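Vascular endothelial growth factor homolog (Orf virus, PDB 2GNN) acts as a secreted, disulfide-linked homodimeric growth factor of the PDGF/VEGF family that induces endothelial proliferation. Local coordinates at residues Pro36-Gln41 and Gly86-Ser91; Val29-Thr34 and Leu90-His95. One frame throughout, in Å; residues are numbered along the deposited sequence.

Interaction 1. Residues Pro36-Gln41 and Gly86-Ser91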
ATOM      1  N   PRO B  36     -11.863   7.961 -13.227  1.00 56.42           N
ATOM      2  CA  PRO B  36     -12.106   7.365 -14.544  1.00 56.03           C
ATOM      3  C   PRO B  36     -12.722   8.295 -15.577  1.00 59.71           C
ATOM      4  O   PRO B  36     -12.687   8.008 -16.778  1.00 60.48           O
ATOM      5  CB  PRO B  36     -13.089   6.229 -14.245  1.00 56.74           C
ATOM      6  CG  PRO B  36     -13.537   6.419 -12.846  1.00 52.98           C
ATOM      7  CD  PRO B  36     -12.518   7.203 -12.148  1.00 54.98           C
ATOM      8  N   GLU B  37     -13.306   9.388 -15.111  1.00 62.93           N
ATOM      9  CA  GLU B  37     -14.043  10.301 -15.978  1.00 63.01           C
ATOM     10  C   GLU B  37     -13.072  11.279 -16.653  1.00 61.84           C
ATOM     11  O   GLU B  37     -13.409  11.939 -17.638  1.00 59.31           O
ATOM     12  CB  GLU B  37     -15.145  11.022 -15.176  1.00 65.32           C
ATOM     13  CG  GLU B  37     -14.642  12.129 -14.206  1.00 73.37           C
ATOM     14  CD  GLU B  37     -14.058  11.623 -12.863  1.00 81.53           C
ATOM     15  OE1 GLU B  37     -14.050  10.398 -12.575  1.00 76.37           O
ATOM     16  OE2 GLU B  37     -13.607  12.485 -12.079  1.00 82.17           O
ATOM     17  N   LEU B  38     -11.854  11.354 -16.123  1.00 59.37           N
ATOM     18  CA  LEU B  38     -10.799  12.150 -16.744  1.00 57.92           C
ATOM     19  C   LEU B  38     -10.025  11.284 -17.745  1.00 58.91           C
ATOM     20  O   LEU B  38      -8.930  10.777 -17.453  1.00 61.79           O
ATOM     21  CB  LEU B  38      -9.887  12.737 -15.671  1.00 57.21           C
ATOM     22  CG  LEU B  38     -10.508  13.835 -14.788  1.00 55.94           C
ATOM     23  CD1 LEU B  38      -9.524  14.215 -13.700  1.00 47.85           C
ATOM     24  CD2 LEU B  38     -10.868  15.046 -15.601  1.00 62.12           C
ATOM     25  N   THR B  39     -10.638  11.092 -18.907  1.00 58.35           N
ATOM     26  CA  THR B  39     -10.180  10.177 -19.943  1.00 54.88           C
ATOM     27  C   THR B  39      -9.289  10.965 -20.903  1.00 55.45           C
ATOM     28  O   THR B  39      -9.297  12.200 -20.877  1.00 54.84           O
ATOM     29  CB  THR B  39     -11.368   9.729 -20.774  1.00 55.18           C
ATOM     30  OG1 THR B  39     -12.099  10.892 -21.130  1.00 53.15           O
ATOM     31  CG2 THR B  39     -12.284   8.762 -20.037  1.00 51.99           C
ATOM     32  N   SER B  40      -8.568  10.258 -21.784  1.00 56.81           N
ATOM     33  CA  SER B  40      -7.608  10.865 -22.728  1.00 57.64           C
ATOM     34  C   SER B  40      -6.617  11.815 -22.063  1.00 58.30           C
ATOM     35  O   SER B  40      -6.348  12.904 -22.567  1.00 63.67           O
ATOM     36  CB  SER B  40      -8.333  11.590 -23.872  1.00 55.47           C
ATOM     37  OG  SER B  40      -8.877  10.645 -24.772  1.00 67.73           O
ATOM     38  N   GLN B  41      -6.107  11.445 -20.897  1.00 60.23           N
ATOM     39  CA  GLN B  41      -5.096  12.284 -20.241  1.00 58.15           C
ATOM     40  C   GLN B  41      -4.154  11.432 -19.398  1.00 60.49           C
ATOM     41  O   GLN B  41      -4.447  10.269 -19.110  1.00 61.33           O
ATOM     42  CB  GLN B  41      -5.721  13.406 -19.420  1.00 55.96           C
ATOM     43  CG  GLN B  41      -5.955  13.084 -17.945  1.00 59.79           C
ATOM     44  CD  GLN B  41      -6.248  14.312 -17.149  1.00 62.95           C
ATOM     45  OE1 GLN B  41      -7.357  14.841 -17.204  1.00 70.90           O
ATOM     46  NE2 GLN B  41      -5.248  14.809 -16.418  1.00 65.21           N
ATOM     47  N   GLY B  86      -0.667  20.907 -17.380  1.00 55.85           N
ATOM     48  CA  GLY B  86      -1.045  21.937 -16.407  1.00 54.63           C
ATOM     49  C   GLY B  86      -1.411  21.303 -15.091  1.00 55.32           C
ATOM     50  O   GLY B  86      -1.856  20.159 -15.056  1.00 58.77           O
ATOM     51  N   MET B  87      -1.216  22.035 -14.001  1.00 57.24           N
ATOM     52  CA  MET B  87      -1.571  21.519 -12.679  1.00 60.63           C
ATOM     53  C   MET B  87      -3.092  21.315 -12.543  1.00 62.08           C
ATOM     54  O   MET B  87      -3.874  22.037 -13.165  1.00 61.23           O
ATOM     55  CB  MET B  87      -1.044  22.446 -11.579  1.00 60.15           C
ATOM     56  CG  MET B  87       0.483  22.709 -11.631  1.00 58.71           C
ATOM     57  SD  MET B  87       1.448  21.174 -11.703  1.00 60.12           S
ATOM     58  CE  MET B  87       1.347  20.584 -10.023  1.00 47.11           C
ATOM     59  N   GLN B  88      -3.484  20.314 -11.752  1.00 60.85           N
ATOM     60  CA  GLN B  88      -4.877  20.061 -11.396  1.00 59.14           C
ATOM     61  C   GLN B  88      -4.986  19.743  -9.922  1.00 60.09           C
ATOM     62  O   GLN B  88      -4.298  18.845  -9.452  1.00 63.23           O
ATOM     63  CB  GLN B  88      -5.383  18.842 -12.147  1.00 58.88           C
ATOM     64  CG  GLN B  88      -5.642  19.057 -13.595  1.00 55.51           C
ATOM     65  CD  GLN B  88      -6.197  17.822 -14.225  1.00 61.86           C
ATOM     66  OE1 GLN B  88      -5.500  17.108 -14.944  1.00 64.14           O
ATOM     67  NE2 GLN B  88      -7.468  17.548 -13.958  1.00 61.20           N
ATOM     68  N   ARG B  89      -5.826  20.470  -9.184  1.00 61.69           N
ATOM     69  CA  ARG B  89      -6.210  20.027  -7.839  1.00 62.94           C
ATOM     70  C   ARG B  89      -7.358  19.033  -7.970  1.00 62.61           C
ATOM     71  O   ARG B  89      -8.409  19.369  -8.515  1.00 64.51           O
ATOM     72  CB  ARG B  89      -6.632  21.183  -6.932  1.00 64.11           C
ATOM     73  CG  ARG B  89      -5.704  22.379  -6.908  1.00 78.74           C
ATOM     74  CD  ARG B  89      -6.318  23.556  -7.665  1.00 93.33           C
ATOM     75  NE  ARG B  89      -6.884  24.572  -6.772  1.00 98.30           N
ATOM     76  CZ  ARG B  89      -7.816  25.463  -7.118  1.00100.28           C
ATOM     77  NH1 ARG B  89      -8.329  25.478  -8.346  1.00 92.29           N
ATOM     78  NH2 ARG B  89      -8.249  26.345  -6.220  1.00 99.35           N
ATOM     79  N   LEU B  90      -7.155  17.813  -7.482  1.00 62.27           N
ATOM     80  CA  LEU B  90      -8.181  16.777  -7.537  1.00 60.78           C
ATOM     81  C   LEU B  90      -8.488  16.235  -6.145  1.00 60.92           C
ATOM     82  O   LEU B  90      -7.679  16.363  -5.239  1.00 62.77           O
ATOM     83  CB  LEU B  90      -7.755  15.660  -8.477  1.00 62.50           C
ATOM     84  CG  LEU B  90      -7.575  16.042  -9.950  1.00 67.74           C
ATOM     85  CD1 LEU B  90      -6.972  14.889 -10.739  1.00 64.24           C
ATOM     86  CD2 LEU B  90      -8.893  16.521 -10.588  1.00 71.15           C
ATOM     87  N   SER B  91      -9.669  15.648  -5.975  1.00 60.13           N
ATOM     88  CA  SER B  91     -10.149  15.194  -4.671  1.00 57.34           C
ATOM     89  C   SER B  91     -10.061  13.683  -4.607  1.00 57.93           C
ATOM     90  O   SER B  91     -10.331  13.002  -5.599  1.00 57.58           O
ATOM     91  CB  SER B  91     -11.596  15.646  -4.467  1.00 58.53           C
ATOM     92  OG  SER B  91     -12.098  15.305  -3.182  1.00 55.14           O
TER
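Q41 and Q88 meet through their side-chain amides, and beside them L38 meets L90, where a loop of this cystine-knot growth factor comes up against the long strand 85-102. The amide bond runs from Q41 NE2 to Q88 OE1 at 2.7 Å and is nearly straight, with an N-H...O angle of 176°. On the donor side, Q88 OE1 lies almost exactly in the plane of the Q41 amide; on the acceptor side, the nitrogen comes in within the carbonyl plane of Q88. The two amide planes are nevertheless turned 34° apart, a twist about the bond rather than a bend in it. Both glutamines are extended beyond CG and come from opposite directions, bridging backbones that stay far apart: the CA atoms of Q41 and Q88 are 11.8 Å from each other.

The leucines reach toward one another tip to tip, L38 CD1 lying 3.9 Å from L90 CD2. That same methyl passes alongside the Q88 amide, with L38 CD1 3.9 Å from Q88 NE2.

One shell out, F43 touches both leucines, and H35 also packs on L90. L38 sits at the centre of an inverse gamma turn, which bends the loop there. S40, next to Q41, lines a pocket with S80, G81, S82 and G83 that holds a benzamidine, probably from the crystallisation liquor. Strand 85-102 is held by its antiparallel partner 62-79, through backbone bonds between Q88 and L76 and between L90 and M74. That hairpin also fixes the acceptor: besides Q41 NE2, Q88 OE1 takes a second hydrogen bond, from the backbone N of A79.

Interaction 2. Residues Val29-Thr34 and Leu90-His95; sequences VPVSET and LSFVEH
The ring of F92 meets T34 obliquely and V31 at its edge, joining the single helical turn at 31-34, whose backbone bonds are weak, to strand 85-102 of the cystine-knot fold. T34 approaches with its hydroxyl foremost: OG1 is 3.4 Å from F92 CE2, a van der Waals contact without a hydrogen bond. CB follows behind, 4.1 Å from F92 CD2. V31 CG1 lies near the ring plane, 4.4 Å from F92 CE2, so a methyl lies at the ring edge, while the hydroxyl comes obliquely to the same carbon.

With CG anti to its carbonyl carbon (chi1 -58°), F92 carries its ring to the helix although its backbone runs past at a distance, the CA atoms of T34 and F92 being 7.2 Å apart. H35 adds an edge-to-face ring contact, and L50 of strand 47-54 also packs on F92. V31 in turn touches V48, L76 and F43, a buried junction of strands and loop.

The T34 hydroxyl probably points back into its own helix. At chi1 67°, OG1 sits between the backbone N and the carbonyl carbon and approaches V31 O on a lone pair in its carbonyl plane, at a doubtfully short 2.5 Å.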
ATOM      1  N   VAL B  29      -2.051   3.778  -5.450  1.00 57.14           N
ATOM      2  CA  VAL B  29      -3.179   3.629  -6.357  1.00 58.02           C
ATOM      3  C   VAL B  29      -2.893   4.445  -7.622  1.00 56.51           C
ATOM      4  O   VAL B  29      -2.359   5.550  -7.528  1.00 60.45           O
ATOM      5  CB  VAL B  29      -4.515   4.138  -5.679  1.00 57.19           C
ATOM      6  CG1 VAL B  29      -5.692   3.959  -6.604  1.00 65.38           C
ATOM      7  CG2 VAL B  29      -4.801   3.395  -4.373  1.00 55.71           C
ATOM      8  N   PRO B  30      -3.230   3.903  -8.808  1.00 54.74           N
ATOM      9  CA  PRO B  30      -3.176   4.692 -10.047  1.00 54.79           C
ATOM     10  C   PRO B  30      -4.198   5.823 -10.028  1.00 58.28           C
ATOM     11  O   PRO B  30      -5.371   5.587  -9.742  1.00 59.76           O
ATOM     12  CB  PRO B  30      -3.557   3.673 -11.136  1.00 53.73           C
ATOM     13  CG  PRO B  30      -3.376   2.349 -10.525  1.00 53.45           C
ATOM     14  CD  PRO B  30      -3.653   2.514  -9.061  1.00 50.82           C
ATOM     15  N   VAL B  31      -3.753   7.040 -10.312  1.00 60.00           N
ATOM     16  CA  VAL B  31      -4.622   8.205 -10.297  1.00 60.95           C
ATOM     17  C   VAL B  31      -5.781   8.075 -11.303  1.00 64.87           C
ATOM     18  O   VAL B  31      -6.917   8.471 -11.010  1.00 66.33           O
ATOM     19  CB  VAL B  31      -3.833   9.508 -10.554  1.00 62.47           C
ATOM     20  CG1 VAL B  31      -4.766  10.698 -10.674  1.00 60.42           C
ATOM     21  CG2 VAL B  31      -2.839   9.753  -9.432  1.00 59.91           C
ATOM     22  N   SER B  32      -5.513   7.507 -12.471  1.00 60.85           N
ATOM     23  CA  SER B  32      -6.550   7.395 -13.476  1.00 62.97           C
ATOM     24  C   SER B  32      -7.737   6.574 -12.963  1.00 64.89           C
ATOM     25  O   SER B  32      -8.874   6.838 -13.334  1.00 66.61           O
ATOM     26  CB  SER B  32      -5.998   6.755 -14.734  1.00 57.49           C
ATOM     27  OG  SER B  32      -5.629   5.432 -14.430  1.00 58.74           O
ATOM     28  N   GLU B  33      -7.459   5.570 -12.133  1.00 64.67           N
ATOM     29  CA  GLU B  33      -8.495   4.706 -11.561  1.00 65.97           C
ATOM     30  C   GLU B  33      -9.368   5.405 -10.514  1.00 63.79           C
ATOM     31  O   GLU B  33     -10.508   5.007 -10.290  1.00 63.97           O
ATOM     32  CB  GLU B  33      -7.867   3.476 -10.922  1.00 63.38           C
ATOM     33  CG  GLU B  33      -7.525   2.370 -11.910  1.00 71.28           C
ATOM     34  CD  GLU B  33      -6.875   1.151 -11.241  1.00 73.82           C
ATOM     35  OE1 GLU B  33      -7.025   0.963  -9.993  1.00 77.16           O
ATOM     36  OE2 GLU B  33      -6.219   0.384 -11.982  1.00 79.67           O
ATOM     37  N   THR B  34      -8.813   6.418  -9.862  1.00 60.29           N
ATOM     38  CA  THR B  34      -9.536   7.189  -8.888  1.00 61.56           C
ATOM     39  C   THR B  34     -10.413   8.209  -9.611  1.00 63.50           C
ATOM     40  O   THR B  34     -11.395   8.699  -9.060  1.00 62.16           O
ATOM     41  CB  THR B  34      -8.591   7.970  -7.972  1.00 61.92           C
ATOM     42  OG1 THR B  34      -7.929   8.969  -8.747  1.00 63.24           O
ATOM     43  CG2 THR B  34      -7.548   7.049  -7.303  1.00 60.64           C
ATOM     44  N   LEU B  90      -7.155  17.813  -7.482  1.00 62.27           N
ATOM     45  CA  LEU B  90      -8.181  16.777  -7.537  1.00 60.78           C
ATOM     46  C   LEU B  90      -8.488  16.235  -6.145  1.00 60.92           C
ATOM     47  O   LEU B  90      -7.679  16.363  -5.239  1.00 62.77           O
ATOM     48  CB  LEU B  90      -7.755  15.660  -8.477  1.00 62.50           C
ATOM     49  CG  LEU B  90      -7.575  16.042  -9.950  1.00 67.74           C
ATOM     50  CD1 LEU B  90      -6.972  14.889 -10.739  1.00 64.24           C
ATOM     51  CD2 LEU B  90      -8.893  16.521 -10.588  1.00 71.15           C
ATOM     52  N   SER B  91      -9.669  15.648  -5.975  1.00 60.13           N
ATOM     53  CA  SER B  91     -10.149  15.194  -4.671  1.00 57.34           C
ATOM     54  C   SER B  91     -10.061  13.683  -4.607  1.00 57.93           C
ATOM     55  O   SER B  91     -10.331  13.002  -5.599  1.00 57.58           O
ATOM     56  CB  SER B  91     -11.596  15.646  -4.467  1.00 58.53           C
ATOM     57  OG  SER B  91     -12.098  15.305  -3.182  1.00 55.14           O
ATOM     58  N   PHE B  92      -9.660  13.166  -3.447  1.00 56.89           N
ATOM     59  CA  PHE B  92      -9.492  11.723  -3.248  1.00 57.75           C
ATOM     60  C   PHE B  92     -10.136  11.303  -1.939  1.00 59.00           C
ATOM     61  O   PHE B  92     -10.157  12.057  -0.968  1.00 56.62           O
ATOM     62  CB  PHE B  92      -7.999  11.338  -3.227  1.00 60.72           C
ATOM     63  CG  PHE B  92      -7.258  11.718  -4.478  1.00 54.87           C
ATOM     64  CD1 PHE B  92      -6.773  13.015  -4.649  1.00 58.37           C
ATOM     65  CD2 PHE B  92      -7.071  10.798  -5.488  1.00 53.69           C
ATOM     66  CE1 PHE B  92      -6.119  13.379  -5.819  1.00 55.40           C
ATOM     67  CE2 PHE B  92      -6.414  11.157  -6.661  1.00 52.54           C
ATOM     68  CZ  PHE B  92      -5.929  12.453  -6.814  1.00 51.05           C
ATOM     69  N   VAL B  93     -10.666  10.091  -1.916  1.00 60.35           N
ATOM     70  CA  VAL B  93     -11.264   9.557  -0.708  1.00 62.47           C
ATOM     71  C   VAL B  93     -10.188   8.827   0.104  1.00 63.83           C
ATOM     72  O   VAL B  93      -9.522   7.942  -0.423  1.00 62.55           O
ATOM     73  CB  VAL B  93     -12.448   8.615  -1.050  1.00 63.11           C
ATOM     74  CG1 VAL B  93     -13.073   8.048   0.212  1.00 62.04           C
ATOM     75  CG2 VAL B  93     -13.506   9.368  -1.870  1.00 64.47           C
ATOM     76  N   GLU B  94     -10.011   9.221   1.367  1.00 63.15           N
ATOM     77  CA  GLU B  94      -9.137   8.504   2.311  1.00 64.99           C
ATOM     78  C   GLU B  94     -10.000   7.883   3.397  1.00 63.92           C
ATOM     79  O   GLU B  94     -11.009   8.462   3.782  1.00 64.92           O
ATOM     80  CB  GLU B  94      -8.165   9.456   3.012  1.00 65.52           C
ATOM     81  CG  GLU B  94      -7.436  10.429   2.122  1.00 74.79           C
ATOM     82  CD  GLU B  94      -6.042   9.977   1.748  1.00 72.92           C
ATOM     83  OE1 GLU B  94      -5.452   9.128   2.441  1.00 72.26           O
ATOM     84  OE2 GLU B  94      -5.520  10.496   0.753  1.00 82.96           O
ATOM     85  N   HIS B  95      -9.592   6.736   3.919  1.00 61.63           N
ATOM     86  CA  HIS B  95     -10.293   6.132   5.032  1.00 59.25           C
ATOM     87  C   HIS B  95      -9.653   6.551   6.351  1.00 62.22           C
ATOM     88  O   HIS B  95      -8.428   6.482   6.505  1.00 63.12           O
ATOM     89  CB  HIS B  95     -10.311   4.613   4.894  1.00 57.17           C
ATOM     90  CG  HIS B  95     -10.972   4.134   3.642  1.00 54.95           C
ATOM     91  ND1 HIS B  95     -10.737   2.885   3.105  1.00 52.15           N
ATOM     92  CD2 HIS B  95     -11.846   4.742   2.808  1.00 52.33           C
ATOM     93  CE1 HIS B  95     -11.444   2.743   1.999  1.00 51.18           C
ATOM     94  NE2 HIS B  95     -12.134   3.852   1.802  1.00 54.02           N
TER

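In the fold
Both contacts use strand 85-102, their centres about 11 Å apart; their segments overlap at L90 and S91, though of these only L90 takes part, in interaction 1. Interaction 2 is the buried one, nearer the middle of the chain, where helix 31-34 meets the strand by apolar and van der Waals contact and the one hydroxyl involved appears to bond back within its own helical turn. Interaction 1 lies toward the surface, where the loop after that helix is tied to the strand by an amide-amide hydrogen bond as well as by leucines. H35, next along the chain after the helix, touches F92 and L90 and so connects the two places; F43 does likewise through V31, L38 and L90.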